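Local coordinates for protein anaerobically-induced outer membrane porin OprE (Pseudomonas aeruginosa, PDB 4FRX) that probably acts as a porin of the OprD family, a beta-barrel in the outer membrane through which small solutes cross, at residues D376-Y388 / L398-G410. Residues are numbered along the deposited sequence; the frame is centred on the assembly and turned at random.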
ATOM      1  N   ASP A 376      14.849  -2.452  24.838  1.00 12.96           N
ATOM      2  CA  ASP A 376      13.893  -1.560  24.179  1.00 14.07           C
ATOM      3  C   ASP A 376      14.578  -0.494  23.316  1.00 16.02           C
ATOM      4  O   ASP A 376      15.553   0.137  23.730  1.00 13.35           O
ATOM      5  CB  ASP A 376      12.967  -0.906  25.217  1.00 17.26           C
ATOM      6  CG  ASP A 376      11.877  -1.852  25.721  1.00 29.08           C
ATOM      7  OD1 ASP A 376      11.867  -3.022  25.293  1.00 26.81           O
ATOM      8  OD2 ASP A 376      11.019  -1.410  26.524  1.00 32.56           O
ATOM      9  N   GLN A 377      14.091  -0.327  22.088  1.00 10.81           N
ATOM     10  CA  GLN A 377      14.663   0.655  21.170  1.00  9.00           C
ATOM     11  C   GLN A 377      13.613   1.653  20.659  1.00 11.84           C
ATOM     12  O   GLN A 377      12.402   1.431  20.793  1.00 10.88           O
ATOM     13  CB  GLN A 377      15.329  -0.048  19.988  1.00 11.79           C
ATOM     14  CG  GLN A 377      16.864  -0.068  20.031  1.00 36.45           C
ATOM     15  CD  GLN A 377      17.477  -0.937  21.118  1.00 46.63           C
ATOM     16  OE1 GLN A 377      16.793  -1.684  21.790  1.00 54.82           O
ATOM     17  NE2 GLN A 377      18.786  -0.838  21.281  1.00 53.02           N
ATOM     18  N   SER A 378      14.084   2.751  20.079  1.00  8.20           N
ATOM     19  CA  SER A 378      13.188   3.774  19.551  1.00 10.60           C
ATOM     20  C   SER A 378      13.591   4.224  18.154  1.00  9.98           C
ATOM     21  O   SER A 378      14.680   3.920  17.679  1.00 10.85           O
ATOM     22  CB  SER A 378      13.146   4.982  20.506  1.00 14.45           C
ATOM     23  OG  SER A 378      14.428   5.564  20.637  1.00 22.45           O
ATOM     24  N   GLU A 379      12.694   4.955  17.497  1.00  7.64           N
ATOM     25  CA  GLU A 379      12.951   5.479  16.163  1.00 12.31           C
ATOM     26  C   GLU A 379      11.962   6.610  15.887  1.00  8.20           C
ATOM     27  O   GLU A 379      10.906   6.694  16.523  1.00  8.25           O
ATOM     28  CB  GLU A 379      12.820   4.385  15.093  1.00 11.42           C
ATOM     29  CG  GLU A 379      11.420   3.782  14.978  1.00  8.59           C
ATOM     30  CD  GLU A 379      11.375   2.535  14.112  1.00 15.34           C
ATOM     31  OE1 GLU A 379      10.268   2.005  13.889  1.00 10.91           O
ATOM     32  OE2 GLU A 379      12.444   2.057  13.672  1.00 19.46           O
ATOM     33  N   TRP A 380      12.300   7.476  14.945  1.00 10.80           N
ATOM     34  CA  TRP A 380      11.401   8.559  14.590  1.00 10.98           C
ATOM     35  C   TRP A 380      11.542   8.910  13.130  1.00  7.40           C
ATOM     36  O   TRP A 380      12.568   8.636  12.520  1.00  8.04           O
ATOM     37  CB  TRP A 380      11.626   9.794  15.477  1.00 12.04           C
ATOM     38  CG  TRP A 380      12.985  10.444  15.375  1.00 17.53           C
ATOM     39  CD1 TRP A 380      14.047  10.262  16.217  1.00 17.28           C
ATOM     40  CD2 TRP A 380      13.408  11.407  14.399  1.00 13.72           C
ATOM     41  NE1 TRP A 380      15.104  11.042  15.818  1.00 16.38           N
ATOM     42  CE2 TRP A 380      14.740  11.752  14.704  1.00 19.01           C
ATOM     43  CE3 TRP A 380      12.796  11.995  13.284  1.00 12.39           C
ATOM     44  CZ2 TRP A 380      15.466  12.672  13.946  1.00 23.57           C
ATOM     45  CZ3 TRP A 380      13.521  12.904  12.529  1.00 15.62           C
ATOM     46  CH2 TRP A 380      14.841  13.230  12.864  1.00 23.53           C
ATOM     47  N   GLU A 381      10.481   9.480  12.566  1.00  7.19           N
ATOM     48  CA  GLU A 381      10.505   9.917  11.181  1.00  8.24           C
ATOM     49  C   GLU A 381       9.761  11.244  11.021  1.00  4.74           C
ATOM     50  O   GLU A 381       8.733  11.478  11.661  1.00  7.86           O
ATOM     51  CB  GLU A 381       9.909   8.841  10.241  1.00 12.32           C
ATOM     52  CG  GLU A 381       9.896   9.270   8.743  1.00  8.73           C
ATOM     53  CD  GLU A 381       9.701   8.111   7.755  1.00 11.58           C
ATOM     54  OE1 GLU A 381       9.982   6.946   8.098  1.00  9.28           O
ATOM     55  OE2 GLU A 381       9.265   8.370   6.616  1.00 13.16           O
ATOM     56  N   ARG A 382      10.293  12.118  10.180  1.00  9.86           N
ATOM     57  CA  ARG A 382       9.576  13.330   9.807  1.00  9.98           C
ATOM     58  C   ARG A 382       9.465  13.362   8.290  1.00  6.90           C
ATOM     59  O   ARG A 382      10.490  13.304   7.590  1.00  8.68           O
ATOM     60  CB  ARG A 382      10.325  14.582  10.308  1.00  6.42           C
ATOM     61  CG  ARG A 382       9.674  15.915   9.909  1.00  9.21           C
ATOM     62  CD  ARG A 382      10.403  17.111  10.559  1.00 15.41           C
ATOM     63  NE  ARG A 382      10.526  16.972  12.003  1.00 20.14           N
ATOM     64  CZ  ARG A 382      11.694  16.670  12.568  1.00 29.43           C
ATOM     65  NH1 ARG A 382      12.769  16.495  11.789  1.00 32.47           N
ATOM     66  NH2 ARG A 382      11.829  16.535  13.883  1.00 33.67           N
ATOM     67  N   ASP A 383       8.233  13.425   7.787  1.00 10.07           N
ATOM     68  CA  ASP A 383       7.991  13.511   6.347  1.00 11.30           C
ATOM     69  C   ASP A 383       7.380  14.856   6.011  1.00 11.24           C
ATOM     70  O   ASP A 383       6.661  15.426   6.815  1.00 10.52           O
ATOM     71  CB  ASP A 383       6.982  12.458   5.863  1.00  5.96           C
ATOM     72  CG  ASP A 383       7.497  11.048   5.954  1.00 13.99           C
ATOM     73  OD1 ASP A 383       8.667  10.864   6.311  1.00 16.56           O
ATOM     74  OD2 ASP A 383       6.714  10.118   5.660  1.00 19.90           O
ATOM     75  N   ILE A 384       7.659  15.340   4.809  1.00  9.70           N
ATOM     76  CA  ILE A 384       6.910  16.450   4.233  1.00 15.34           C
ATOM     77  C   ILE A 384       6.542  16.091   2.803  1.00 17.51           C
ATOM     78  O   ILE A 384       7.250  15.332   2.122  1.00 14.13           O
ATOM     79  CB  ILE A 384       7.702  17.788   4.255  1.00 16.69           C
ATOM     80  CG1 ILE A 384       8.987  17.685   3.431  1.00 17.05           C
ATOM     81  CG2 ILE A 384       8.025  18.212   5.690  1.00 10.96           C
ATOM     82  CD1 ILE A 384       8.849  18.189   2.006  1.00 18.79           C
ATOM     83  N   SER A 385       5.427  16.633   2.348  1.00 11.76           N
ATOM     84  CA  SER A 385       5.048  16.504   0.962  1.00 13.74           C
ATOM     85  C   SER A 385       4.521  17.852   0.528  1.00 15.09           C
ATOM     86  O   SER A 385       3.589  18.384   1.125  1.00 10.90           O
ATOM     87  CB  SER A 385       3.986  15.416   0.783  1.00 17.26           C
ATOM     88  OG  SER A 385       3.689  15.224  -0.598  1.00 25.85           O
ATOM     89  N   LEU A 386       5.167  18.416  -0.487  1.00 14.53           N
ATOM     90  CA  LEU A 386       4.727  19.650  -1.117  1.00 15.68           C
ATOM     91  C   LEU A 386       4.313  19.289  -2.536  1.00 11.55           C
ATOM     92  O   LEU A 386       5.094  18.703  -3.277  1.00 10.30           O
ATOM     93  CB  LEU A 386       5.886  20.649  -1.155  1.00 18.87           C
ATOM     94  CG  LEU A 386       5.616  22.005  -1.812  1.00 16.54           C
ATOM     95  CD1 LEU A 386       4.581  22.791  -1.016  1.00 16.61           C
ATOM     96  CD2 LEU A 386       6.913  22.793  -1.934  1.00 20.75           C
ATOM     97  N   ALA A 387       3.082  19.611  -2.906  1.00 12.79           N
ATOM     98  CA  ALA A 387       2.583  19.268  -4.235  1.00 16.32           C
ATOM     99  C   ALA A 387       1.852  20.431  -4.880  1.00 15.36           C
ATOM    100  O   ALA A 387       1.106  21.147  -4.224  1.00 16.09           O
ATOM    101  CB  ALA A 387       1.666  18.057  -4.165  1.00 14.49           C
ATOM    102  N   TYR A 388       2.082  20.608  -6.177  1.00 17.24           N
ATOM    103  CA  TYR A 388       1.312  21.557  -6.973  1.00 14.82           C
ATOM    104  C   TYR A 388       0.742  20.884  -8.213  1.00 14.64           C
ATOM    105  O   TYR A 388       1.483  20.346  -9.056  1.00 19.63           O
ATOM    106  CB  TYR A 388       2.174  22.746  -7.399  1.00 14.70           C
ATOM    107  CG  TYR A 388       1.380  23.819  -8.112  1.00 16.85           C
ATOM    108  CD1 TYR A 388       0.270  24.394  -7.510  1.00 19.50           C
ATOM    109  CD2 TYR A 388       1.737  24.253  -9.384  1.00 19.97           C
ATOM    110  CE1 TYR A 388      -0.466  25.378  -8.148  1.00 25.28           C
ATOM    111  CE2 TYR A 388       1.004  25.243 -10.033  1.00 22.41           C
ATOM    112  CZ  TYR A 388      -0.093  25.799  -9.410  1.00 26.55           C
ATOM    113  OH  TYR A 388      -0.827  26.779 -10.042  1.00 27.63           O
ATOM    114  N   LEU A 398      -1.257  18.797 -14.852  1.00 18.71           N
ATOM    115  CA  LEU A 398       0.169  18.524 -14.672  1.00 22.54           C
ATOM    116  C   LEU A 398       0.535  18.715 -13.202  1.00 21.52           C
ATOM    117  O   LEU A 398       0.307  19.776 -12.625  1.00 21.68           O
ATOM    118  CB  LEU A 398       1.035  19.421 -15.566  1.00 25.18           C
ATOM    119  CG  LEU A 398       2.562  19.227 -15.554  1.00 26.26           C
ATOM    120  CD1 LEU A 398       2.993  17.847 -16.049  1.00 21.87           C
ATOM    121  CD2 LEU A 398       3.261  20.305 -16.374  1.00 24.90           C
ATOM    122  N   GLY A 399       1.097  17.682 -12.588  1.00 18.09           N
ATOM    123  CA  GLY A 399       1.373  17.751 -11.161  1.00 13.56           C
ATOM    124  C   GLY A 399       2.848  17.645 -10.826  1.00 16.29           C
ATOM    125  O   GLY A 399       3.595  16.890 -11.459  1.00 16.08           O
ATOM    126  N   PHE A 400       3.267  18.408  -9.823  1.00 13.83           N
ATOM    127  CA  PHE A 400       4.641  18.375  -9.338  1.00 14.54           C
ATOM    128  C   PHE A 400       4.641  18.051  -7.856  1.00 12.79           C
ATOM    129  O   PHE A 400       3.943  18.706  -7.086  1.00 12.06           O
ATOM    130  CB  PHE A 400       5.306  19.733  -9.545  1.00 18.95           C
ATOM    131  CG  PHE A 400       5.366  20.159 -10.975  1.00 20.31           C
ATOM    132  CD1 PHE A 400       4.270  20.748 -11.582  1.00 23.19           C
ATOM    133  CD2 PHE A 400       6.517  19.965 -11.717  1.00 18.56           C
ATOM    134  CE1 PHE A 400       4.323  21.145 -12.909  1.00 25.10           C
ATOM    135  CE2 PHE A 400       6.575  20.355 -13.035  1.00 25.81           C
ATOM    136  CZ  PHE A 400       5.475  20.951 -13.632  1.00 23.70           C
ATOM    137  N   THR A 401       5.430  17.058  -7.446  1.00 10.94           N
ATOM    138  CA  THR A 401       5.448  16.647  -6.035  1.00 17.22           C
ATOM    139  C   THR A 401       6.863  16.464  -5.484  1.00 13.96           C
ATOM    140  O   THR A 401       7.679  15.792  -6.094  1.00 16.94           O
ATOM    141  CB  THR A 401       4.662  15.334  -5.832  1.00 17.78           C
ATOM    142  OG1 THR A 401       3.314  15.528  -6.255  1.00 19.60           O
ATOM    143  CG2 THR A 401       4.670  14.916  -4.363  1.00 18.72           C
ATOM    144  N   TRP A 402       7.143  17.086  -4.343  1.00 11.13           N
ATOM    145  CA  TRP A 402       8.390  16.859  -3.623  1.00 15.10           C
ATOM    146  C   TRP A 402       8.070  16.184  -2.303  1.00 14.17           C
ATOM    147  O   TRP A 402       7.300  16.718  -1.501  1.00  9.38           O
ATOM    148  CB  TRP A 402       9.099  18.189  -3.342  1.00 12.18           C
ATOM    149  CG  TRP A 402      10.290  18.065  -2.427  1.00 12.00           C
ATOM    150  CD1 TRP A 402      11.227  17.062  -2.410  1.00  9.00           C
ATOM    151  CD2 TRP A 402      10.668  18.978  -1.389  1.00 15.22           C
ATOM    152  NE1 TRP A 402      12.163  17.301  -1.426  1.00 11.63           N
ATOM    153  CE2 TRP A 402      11.838  18.467  -0.785  1.00 16.78           C
ATOM    154  CE3 TRP A 402      10.128  20.176  -0.912  1.00 16.07           C
ATOM    155  CZ2 TRP A 402      12.484  19.123   0.266  1.00 16.72           C
ATOM    156  CZ3 TRP A 402      10.776  20.822   0.137  1.00 14.19           C
ATOM    157  CH2 TRP A 402      11.936  20.296   0.706  1.00 16.18           C
ATOM    158  N   LYS A 403       8.649  15.008  -2.074  1.00 11.67           N
ATOM    159  CA  LYS A 403       8.502  14.345  -0.779  1.00 10.42           C
ATOM    160  C   LYS A 403       9.875  14.240  -0.142  1.00  9.47           C
ATOM    161  O   LYS A 403      10.814  13.786  -0.787  1.00 11.57           O
ATOM    162  CB  LYS A 403       7.898  12.938  -0.941  1.00 10.74           C
ATOM    163  CG  LYS A 403       6.475  12.919  -1.530  1.00 13.20           C
ATOM    164  CD  LYS A 403       5.945  11.488  -1.608  1.00 19.56           C
ATOM    165  CE  LYS A 403       4.531  11.451  -2.160  1.00 36.69           C
ATOM    166  NZ  LYS A 403       3.595  12.343  -1.421  1.00 39.51           N
ATOM    167  N   ASN A 404      10.001  14.660   1.117  1.00  9.46           N
ATOM    168  CA  ASN A 404      11.253  14.485   1.838  1.00 11.23           C
ATOM    169  C   ASN A 404      11.008  13.735   3.140  1.00  3.83           C
ATOM    170  O   ASN A 404      10.030  14.004   3.838  1.00  8.71           O
ATOM    171  CB  ASN A 404      11.886  15.848   2.134  1.00 15.31           C
ATOM    172  CG  ASN A 404      13.093  15.745   3.033  1.00 11.90           C
ATOM    173  OD1 ASN A 404      12.988  15.839   4.254  1.00 12.70           O
ATOM    174  ND2 ASN A 404      14.258  15.549   2.429  1.00 12.65           N
ATOM    175  N   ALA A 405      11.896  12.802   3.467  1.00  7.14           N
ATOM    176  CA  ALA A 405      11.800  12.075   4.723  1.00  8.31           C
ATOM    177  C   ALA A 405      13.142  12.023   5.453  1.00 10.87           C
ATOM    178  O   ALA A 405      14.192  11.872   4.825  1.00 11.91           O
ATOM    179  CB  ALA A 405      11.266  10.633   4.468  1.00  9.44           C
ATOM    180  N   SER A 406      13.099  12.154   6.777  1.00  9.46           N
ATOM    181  CA  SER A 406      14.260  11.882   7.623  1.00 10.78           C
ATOM    182  C   SER A 406      13.861  10.801   8.607  1.00 12.66           C
ATOM    183  O   SER A 406      12.843  10.931   9.277  1.00 11.76           O
ATOM    184  CB  SER A 406      14.698  13.125   8.403  1.00 12.59           C
ATOM    185  OG  SER A 406      15.319  14.068   7.563  1.00 23.03           O
ATOM    186  N   PHE A 407      14.681   9.757   8.691  1.00  7.82           N
ATOM    187  CA  PHE A 407      14.397   8.575   9.488  1.00  6.52           C
ATOM    188  C   PHE A 407      15.633   8.245  10.314  1.00  8.24           C
ATOM    189  O   PHE A 407      16.750   8.166   9.795  1.00 12.93           O
ATOM    190  CB  PHE A 407      14.012   7.403   8.576  1.00  9.56           C
ATOM    191  CG  PHE A 407      13.829   6.104   9.311  1.00 18.16           C
ATOM    192  CD1 PHE A 407      12.655   5.833   9.984  1.00 19.54           C
ATOM    193  CD2 PHE A 407      14.853   5.163   9.350  1.00 23.90           C
ATOM    194  CE1 PHE A 407      12.488   4.634  10.682  1.00 24.10           C
ATOM    195  CE2 PHE A 407      14.693   3.970  10.036  1.00 22.80           C
ATOM    196  CZ  PHE A 407      13.504   3.706  10.702  1.00 26.49           C
ATOM    197  N   ARG A 408      15.438   8.093  11.619  1.00  9.03           N
ATOM    198  CA  ARG A 408      16.536   7.743  12.503  1.00  9.37           C
ATOM    199  C   ARG A 408      16.082   6.604  13.399  1.00 16.22           C
ATOM    200  O   ARG A 408      15.008   6.681  14.021  1.00 13.76           O
ATOM    201  CB  ARG A 408      16.926   8.941  13.366  1.00 13.45           C
ATOM    202  CG  ARG A 408      17.200  10.211  12.580  1.00 19.00           C
ATOM    203  CD  ARG A 408      18.552  10.185  11.916  1.00 27.50           C
ATOM    204  NE  ARG A 408      18.852  11.464  11.276  1.00 31.26           N
ATOM    205  CZ  ARG A 408      18.612  11.734   9.997  1.00 29.31           C
ATOM    206  NH1 ARG A 408      18.072  10.807   9.212  1.00 21.07           N
ATOM    207  NH2 ARG A 408      18.923  12.927   9.500  1.00 29.13           N
ATOM    208  N   SER A 409      16.902   5.564  13.478  1.00 17.80           N
ATOM    209  CA  SER A 409      16.531   4.344  14.189  1.00 28.45           C
ATOM    210  C   SER A 409      17.699   3.757  14.978  1.00 26.84           C
ATOM    211  O   SER A 409      18.827   4.222  14.863  1.00 22.45           O
ATOM    212  CB  SER A 409      16.003   3.309  13.194  1.00 39.41           C
ATOM    213  OG  SER A 409      15.381   2.222  13.859  1.00 45.95           O
ATOM    214  N   GLY A 410      17.418   2.741  15.790  1.00 34.44           N
ATOM    215  CA  GLY A 410      18.453   2.073  16.565  1.00 41.82           C
ATOM    216  C   GLY A 410      18.766   2.735  17.896  1.00 43.89           C
ATOM    217  O   GLY A 410      17.968   3.517  18.421  1.00 48.80           O
TER
HETATM  218  O   HOH W   1      11.372  15.753   6.518  1.00 13.19           O
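Two neighbouring strands of the porin barrel wall, 377-388 and 399-409, pair here as an antiparallel beta hairpin. Backbone bonds run in both directions at Trp380-Arg408, Arg382-Ser406, Ile384-Asn404, Leu386-Trp402 and Tyr388-Phe400. The last pair is short, with Phe400 N 2.7 Å from Tyr388 O.

One face of the pairing carries Trp380, Ile384, Leu386, Tyr388, Phe400 and Trp402, mixed with Arg382, Asn404, Ser406 and Arg408. Ile384 CD1 sits over a face of the Trp402 indole, 3.7 Å from the centroid of the six-membered ring and 9° off its normal, a CH-pi contact. Leu386 CD2 reaches the edge of the same indole, and the Leu386 side chain lies about 5 Å from a bound C8E detergent. Trp402 NE1 and Asn404 ND2 are both hydrogen-bonded to Asn426 OD1. The Trp380 ring takes the aliphatic part of Arg408 over one face, with Arg408 CG 3.3 Å from Trp380 CZ2. Arg408 bends at chi2 (-77°), which brings NH1 back to its neighbour's carbonyl, Phe407 O. NH1 also forms a salt bridge with Asp424. A water lies 2.8 Å from both Arg382 O and Asn404 OD1 and can donate to either.

The other face is more polar. Ser409 OG donates to Glu379 OE2 (2.9 Å), which accepts through its anti lone pair; Arg336 forms a salt bridge with that same oxygen. The Phe407 ring meets Glu379 OE2 at its edge. Lys403 NZ donates to Ser385 OG at 3.0 Å; a turn at chi4 (-54°) brings the ammonium there. The Glu381 carboxylate accepts from Ile331 N and Gly332 N, and Asp383 OD2 from Gln330 N.

The aromatic and aliphatic end of the first face, beside detergent, is consistent with a lipid-facing side; the charged face probably looks into the barrel. This division is typical of outer-membrane beta-barrel strands.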